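Local structure of hypothetical protein (Bacteroides caccae, 4M8R) at residues Q39-D51 / G60-R72. The protein is of unknown function but joins an N-terminal Ig-like domain to a WD40-like, propeller-related domain. Residues are numbered along the deposited sequence; the frame is centred on the assembly and turned at random.
Sequences QEGDQVDFDFRWD and GYLGPVGAEIVER. With PO4 (phosphate ion), chain C.
The indole of W50 lies flat across the backbone of G60, whose CA sits 3.7 Å from the centroid of the five-membered ring, a CH-pi contact over the face. CG of W50 stands between its own N and carbonyl carbon (chi1 68°), which folds the ring back over the neighbouring strand, where a glycine leaves room for it; L62 CB meets the ring edge, 3.7 Å from CZ3 of W50. The F48 ring has the L62 carbonyl oxygen and V65 CB at its edge, whereas F46 receives A67 CB over one face. On the reverse side the R49 guanidinium grips a phosphate, probably from the crystallisation liquor, with two nearly straight bonds, NH1 to O3 (2.8 Å) and NH2 to O2 (3.0 Å); R213 of the second subunit holds the same ion.

Antiparallel backbone bonds join strands 43-50 and 60-66 on both sides of a register shift between F46 and F48. Here D47 OD1 lies 3.3 Å from G63 CA, beside the cis peptide preceding P64, and D47 forms a salt bridge with K234 of the second subunit. Past A67 the two backbones diverge. A water links V44 N to A67 O, and R72, its chain bent at chi3 (-67°), reaches back so that NH1 meets a lone pair of D42 O at 2.9 Å, in the plane of both groups. The D42 carboxylate itself forms a salt bridge with R96. Strand 88-96 flanks 43-50 and strand 76-80 flanks 60-72, making this a bulged beta hairpin within the antiparallel part of the Ig-like domain's sheet.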
loop_
_atom_site.group_PDB
_atom_site.type_symbol
_atom_site.label_atom_id
_atom_site.label_comp_id
_atom_site.label_asym_id
_atom_site.label_seq_id
_atom_site.Cartn_x
_atom_site.Cartn_y
_atom_site.Cartn_z
ATOM N N GLN A 39 -6.256 -18.875 39.992
ATOM C CA GLN A 39 -4.947 -19.418 40.348
ATOM C C GLN A 39 -3.834 -18.434 40.019
ATOM O O GLN A 39 -3.985 -17.587 39.140
ATOM C CB GLN A 39 -4.705 -20.731 39.609
ATOM C CG GLN A 39 -5.766 -21.787 39.870
ATOM C CD GLN A 39 -5.369 -23.168 39.373
ATOM O OE1 GLN A 39 -4.302 -23.352 38.787
ATOM N NE2 GLN A 39 -6.230 -24.150 39.613
ATOM N N GLU A 40 -2.718 -18.548 40.740
ATOM C CA GLU A 40 -1.532 -17.741 40.458
ATOM C C GLU A 40 -1.106 -18.004 39.025
ATOM O O GLU A 40 -0.960 -19.157 38.616
ATOM C CB GLU A 40 -0.368 -18.113 41.381
ATOM C CG GLU A 40 -0.548 -17.759 42.850
ATOM C CD GLU A 40 0.516 -18.399 43.734
ATOM O OE1 GLU A 40 1.701 -18.426 43.329
ATOM O OE2 GLU A 40 0.169 -18.876 44.838
ATOM N N GLY A 41 -0.927 -16.939 38.260
ATOM C CA GLY A 41 -0.481 -17.071 36.882
ATOM C C GLY A 41 -1.600 -17.020 35.861
ATOM O O GLY A 41 -1.324 -16.928 34.667
ATOM N N ASP A 42 -2.855 -17.091 36.310
ATOM C CA ASP A 42 -3.992 -16.880 35.416
ATOM C C ASP A 42 -3.837 -15.527 34.742
ATOM O O ASP A 42 -3.472 -14.544 35.390
ATOM C CB ASP A 42 -5.328 -16.926 36.169
ATOM C CG ASP A 42 -5.769 -18.342 36.502
ATOM O OD1 ASP A 42 -4.986 -19.287 36.288
ATOM O OD2 ASP A 42 -6.907 -18.518 36.993
ATOM N N GLN A 43 -4.080 -15.491 33.434
ATOM C CA GLN A 43 -4.030 -14.250 32.676
ATOM C C GLN A 43 -5.414 -13.948 32.112
ATOM O O GLN A 43 -6.328 -14.773 32.197
ATOM C CB GLN A 43 -2.977 -14.340 31.572
ATOM C CG GLN A 43 -1.591 -14.711 32.102
ATOM C CD GLN A 43 -0.459 -14.463 31.112
ATOM O OE1 GLN A 43 -0.594 -13.687 30.165
ATOM N NE2 GLN A 43 0.673 -15.123 31.338
ATOM N N VAL A 44 -5.570 -12.748 31.569
ATOM C CA VAL A 44 -6.834 -12.331 30.996
ATOM C C VAL A 44 -6.584 -11.777 29.600
ATOM O O VAL A 44 -5.687 -10.958 29.405
ATOM C CB VAL A 44 -7.517 -11.274 31.884
ATOM C CG1 VAL A 44 -8.798 -10.768 31.240
ATOM C CG2 VAL A 44 -7.811 -11.850 33.267
ATOM N N ASP A 45 -7.387 -12.237 28.641
ATOM C CA ASP A 45 -7.276 -11.841 27.234
ATOM C C ASP A 45 -8.520 -11.092 26.777
ATOM O O ASP A 45 -9.630 -11.382 27.224
ATOM C CB ASP A 45 -7.133 -13.077 26.340
ATOM C CG ASP A 45 -5.741 -13.656 26.349
ATOM O OD1 ASP A 45 -4.755 -12.879 26.336
ATOM O OD2 ASP A 45 -5.638 -14.900 26.346
ATOM N N PHE A 46 -8.314 -10.152 25.859
ATOM C CA PHE A 46 -9.395 -9.430 25.204
ATOM C C PHE A 46 -9.487 -9.857 23.751
ATOM O O PHE A 46 -8.461 -10.084 23.110
ATOM C CB PHE A 46 -9.099 -7.935 25.179
ATOM C CG PHE A 46 -9.095 -7.269 26.521
ATOM C CD1 PHE A 46 -10.145 -7.446 27.411
ATOM C CD2 PHE A 46 -8.069 -6.395 26.861
ATOM C CE1 PHE A 46 -10.151 -6.791 28.632
ATOM C CE2 PHE A 46 -8.070 -5.743 28.078
ATOM C CZ PHE A 46 -9.110 -5.941 28.966
ATOM N N ASP A 47 -10.711 -9.944 23.234
ATOM C CA ASP A 47 -10.955 -9.973 21.794
ATOM C C ASP A 47 -11.836 -8.771 21.447
ATOM O O ASP A 47 -12.858 -8.546 22.085
ATOM C CB ASP A 47 -11.643 -11.278 21.365
ATOM C CG ASP A 47 -10.663 -12.460 21.217
ATOM O OD1 ASP A 47 -9.450 -12.320 21.510
ATOM O OD2 ASP A 47 -11.113 -13.548 20.794
ATOM N N PHE A 48 -11.433 -8.006 20.436
ATOM C CA PHE A 48 -12.138 -6.789 20.032
ATOM C C PHE A 48 -12.848 -6.980 18.696
ATOM O O PHE A 48 -12.305 -7.603 17.783
ATOM C CB PHE A 48 -11.147 -5.626 19.888
ATOM C CG PHE A 48 -10.437 -5.261 21.164
ATOM C CD1 PHE A 48 -9.354 -6.002 21.609
ATOM C CD2 PHE A 48 -10.824 -4.154 21.893
ATOM C CE1 PHE A 48 -8.689 -5.659 22.772
ATOM C CE2 PHE A 48 -10.169 -3.807 23.056
ATOM C CZ PHE A 48 -9.103 -4.564 23.501
ATOM N N ARG A 49 -14.050 -6.424 18.586
ATOM C CA ARG A 49 -14.786 -6.368 17.323
ATOM C C ARG A 49 -15.344 -4.964 17.141
ATOM O O ARG A 49 -16.015 -4.456 18.029
ATOM C CB ARG A 49 -15.932 -7.366 17.336
ATOM C CG ARG A 49 -16.673 -7.475 16.007
ATOM C CD ARG A 49 -18.107 -7.948 16.211
ATOM N NE ARG A 49 -18.915 -6.939 16.898
ATOM C CZ ARG A 49 -20.165 -7.124 17.313
ATOM N NH1 ARG A 49 -20.783 -8.286 17.115
ATOM N NH2 ARG A 49 -20.799 -6.139 17.938
ATOM N N TRP A 50 -15.063 -4.335 16.003
ATOM C CA TRP A 50 -15.534 -2.972 15.764
ATOM C C TRP A 50 -16.006 -2.699 14.336
ATOM O O TRP A 50 -15.601 -3.370 13.394
ATOM C CB TRP A 50 -14.455 -1.960 16.149
ATOM C CG TRP A 50 -13.232 -1.975 15.283
ATOM C CD1 TRP A 50 -13.086 -1.381 14.071
ATOM C CD2 TRP A 50 -11.972 -2.581 15.587
ATOM N NE1 TRP A 50 -11.819 -1.589 13.590
ATOM C CE2 TRP A 50 -11.112 -2.320 14.501
ATOM C CE3 TRP A 50 -11.485 -3.320 16.673
ATOM C CZ2 TRP A 50 -9.787 -2.776 14.459
ATOM C CZ3 TRP A 50 -10.163 -3.779 16.632
ATOM C CH2 TRP A 50 -9.333 -3.502 15.527
ATOM N N ASP A 51 -16.867 -1.693 14.207
ATOM C CA ASP A 51 -17.341 -1.188 12.919
ATOM C C ASP A 51 -17.093 0.314 12.874
ATOM O O ASP A 51 -17.738 1.057 13.607
ATOM C CB ASP A 51 -18.839 -1.456 12.779
ATOM C CG ASP A 51 -19.189 -2.914 12.976
ATOM O OD1 ASP A 51 -18.845 -3.720 12.082
ATOM O OD2 ASP A 51 -19.798 -3.251 14.018
ATOM N N GLY A 60 -13.817 -5.028 11.795
ATOM C CA GLY A 60 -12.473 -4.934 12.354
ATOM C C GLY A 60 -12.340 -5.875 13.541
ATOM O O GLY A 60 -13.238 -5.937 14.382
ATOM N N TYR A 61 -11.225 -6.603 13.603
ATOM C CA TYR A 61 -11.010 -7.623 14.634
ATOM C C TYR A 61 -9.633 -7.508 15.247
ATOM O O TYR A 61 -8.691 -7.116 14.587
ATOM C CB TYR A 61 -11.147 -9.025 14.043
ATOM C CG TYR A 61 -12.363 -9.202 13.174
ATOM C CD1 TYR A 61 -13.625 -9.316 13.737
ATOM C CD2 TYR A 61 -12.255 -9.247 11.787
ATOM C CE1 TYR A 61 -14.753 -9.483 12.946
ATOM C CE2 TYR A 61 -13.378 -9.412 10.986
ATOM C CZ TYR A 61 -14.623 -9.528 11.573
ATOM O OH TYR A 61 -15.741 -9.692 10.788
ATOM N N LEU A 62 -9.526 -7.859 16.518
ATOM C CA LEU A 62 -8.240 -7.910 17.198
ATOM C C LEU A 62 -8.348 -8.884 18.361
ATOM O O LEU A 62 -9.362 -8.914 19.050
ATOM C CB LEU A 62 -7.849 -6.523 17.700
ATOM C CG LEU A 62 -6.420 -6.358 18.215
ATOM C CD1 LEU A 62 -5.403 -6.651 17.118
ATOM C CD2 LEU A 62 -6.240 -4.949 18.769
ATOM N N GLY A 63 -7.310 -9.686 18.567
ATOM C CA GLY A 63 -7.315 -10.673 19.639
ATOM C C GLY A 63 -6.381 -11.841 19.367
ATOM O O GLY A 63 -6.184 -12.215 18.211
ATOM N N PRO A 64 -5.787 -12.426 20.429
ATOM C CA PRO A 64 -5.924 -12.070 21.837
ATOM C C PRO A 64 -4.978 -10.932 22.220
ATOM O O PRO A 64 -3.837 -10.880 21.774
ATOM C CB PRO A 64 -5.513 -13.351 22.546
ATOM C CG PRO A 64 -4.446 -13.920 21.657
ATOM C CD PRO A 64 -4.760 -13.470 20.247
ATOM N N VAL A 65 -5.469 -10.019 23.031
ATOM C CA VAL A 65 -4.671 -8.913 23.516
ATOM C C VAL A 65 -4.698 -9.065 25.025
ATOM O O VAL A 65 -5.767 -9.050 25.631
ATOM C CB VAL A 65 -5.277 -7.558 23.092
ATOM C CG1 VAL A 65 -4.450 -6.387 23.622
ATOM C CG2 VAL A 65 -5.395 -7.484 21.576
ATOM N N GLY A 66 -3.524 -9.243 25.622
ATOM C CA GLY A 66 -3.421 -9.430 27.056
ATOM C C GLY A 66 -3.935 -8.207 27.776
ATOM O O GLY A 66 -3.660 -7.078 27.367
ATOM N N ALA A 67 -4.701 -8.440 28.837
ATOM C CA ALA A 67 -5.203 -7.368 29.673
ATOM C C ALA A 67 -4.218 -7.112 30.802
ATOM O O ALA A 67 -3.646 -8.052 31.356
ATOM C CB ALA A 67 -6.554 -7.749 30.247
ATOM N N GLU A 68 -4.016 -5.843 31.141
ATOM C CA GLU A 68 -3.234 -5.501 32.322
ATOM C C GLU A 68 -4.057 -5.838 33.568
ATOM O O GLU A 68 -5.191 -5.383 33.716
ATOM C CB GLU A 68 -2.848 -4.022 32.319
ATOM C CG GLU A 68 -1.874 -3.627 33.421
ATOM C CD GLU A 68 -1.684 -2.122 33.534
ATOM O OE1 GLU A 68 -1.943 -1.401 32.543
ATOM O OE2 GLU A 68 -1.283 -1.654 34.623
ATOM N N ILE A 69 -3.478 -6.649 34.451
ATOM C CA ILE A 69 -4.129 -7.037 35.698
ATOM C C ILE A 69 -3.645 -6.133 36.823
ATOM O O ILE A 69 -2.458 -6.102 37.117
ATOM C CB ILE A 69 -3.825 -8.502 36.043
ATOM C CG1 ILE A 69 -4.397 -9.408 34.954
ATOM C CG2 ILE A 69 -4.411 -8.866 37.406
ATOM C CD1 ILE A 69 -3.851 -10.817 34.974
ATOM N N VAL A 70 -4.570 -5.415 37.453
ATOM C CA VAL A 70 -4.233 -4.427 38.480
ATOM C C VAL A 70 -4.263 -5.034 39.886
ATOM O O VAL A 70 -3.360 -4.798 40.674
ATOM C CB VAL A 70 -5.199 -3.218 38.408
ATOM C CG1 VAL A 70 -4.900 -2.201 39.505
ATOM C CG2 VAL A 70 -5.107 -2.564 37.037
ATOM N N GLU A 71 -5.311 -5.791 40.195
ATOM C CA GLU A 71 -5.465 -6.458 41.492
ATOM C C GLU A 71 -5.754 -7.920 41.243
ATOM O O GLU A 71 -6.323 -8.278 40.216
ATOM C CB GLU A 71 -6.628 -5.867 42.299
ATOM C CG GLU A 71 -6.494 -4.392 42.655
ATOM C CD GLU A 71 -5.401 -4.116 43.671
ATOM O OE1 GLU A 71 -5.147 -4.987 44.534
ATOM O OE2 GLU A 71 -4.801 -3.018 43.610
ATOM N N ARG A 72 -5.384 -8.761 42.197
ATOM C CA ARG A 72 -5.501 -10.201 42.028
ATOM C C ARG A 72 -5.791 -10.880 43.367
ATOM O O ARG A 72 -5.055 -10.681 44.333
ATOM C CB ARG A 72 -4.203 -10.735 41.420
ATOM C CG ARG A 72 -4.243 -12.192 40.995
ATOM C CD ARG A 72 -2.836 -12.709 40.756
ATOM N NE ARG A 72 -2.193 -12.073 39.604
ATOM C CZ ARG A 72 -2.300 -12.485 38.340
ATOM N NH1 ARG A 72 -3.048 -13.545 38.026
ATOM N NH2 ARG A 72 -1.656 -11.827 37.376
HETATM P P PO4 C . -23.960 -7.759 19.202
HETATM O O1 PO4 C . -23.355 -8.118 20.547
HETATM O O2 PO4 C . -23.683 -6.313 18.878
HETATM O O3 PO4 C . -23.359 -8.620 18.131
HETATM O O4 PO4 C . -25.440 -8.032 19.230
HETATM O O HOH W 1 -3.117 -10.721 31.396
#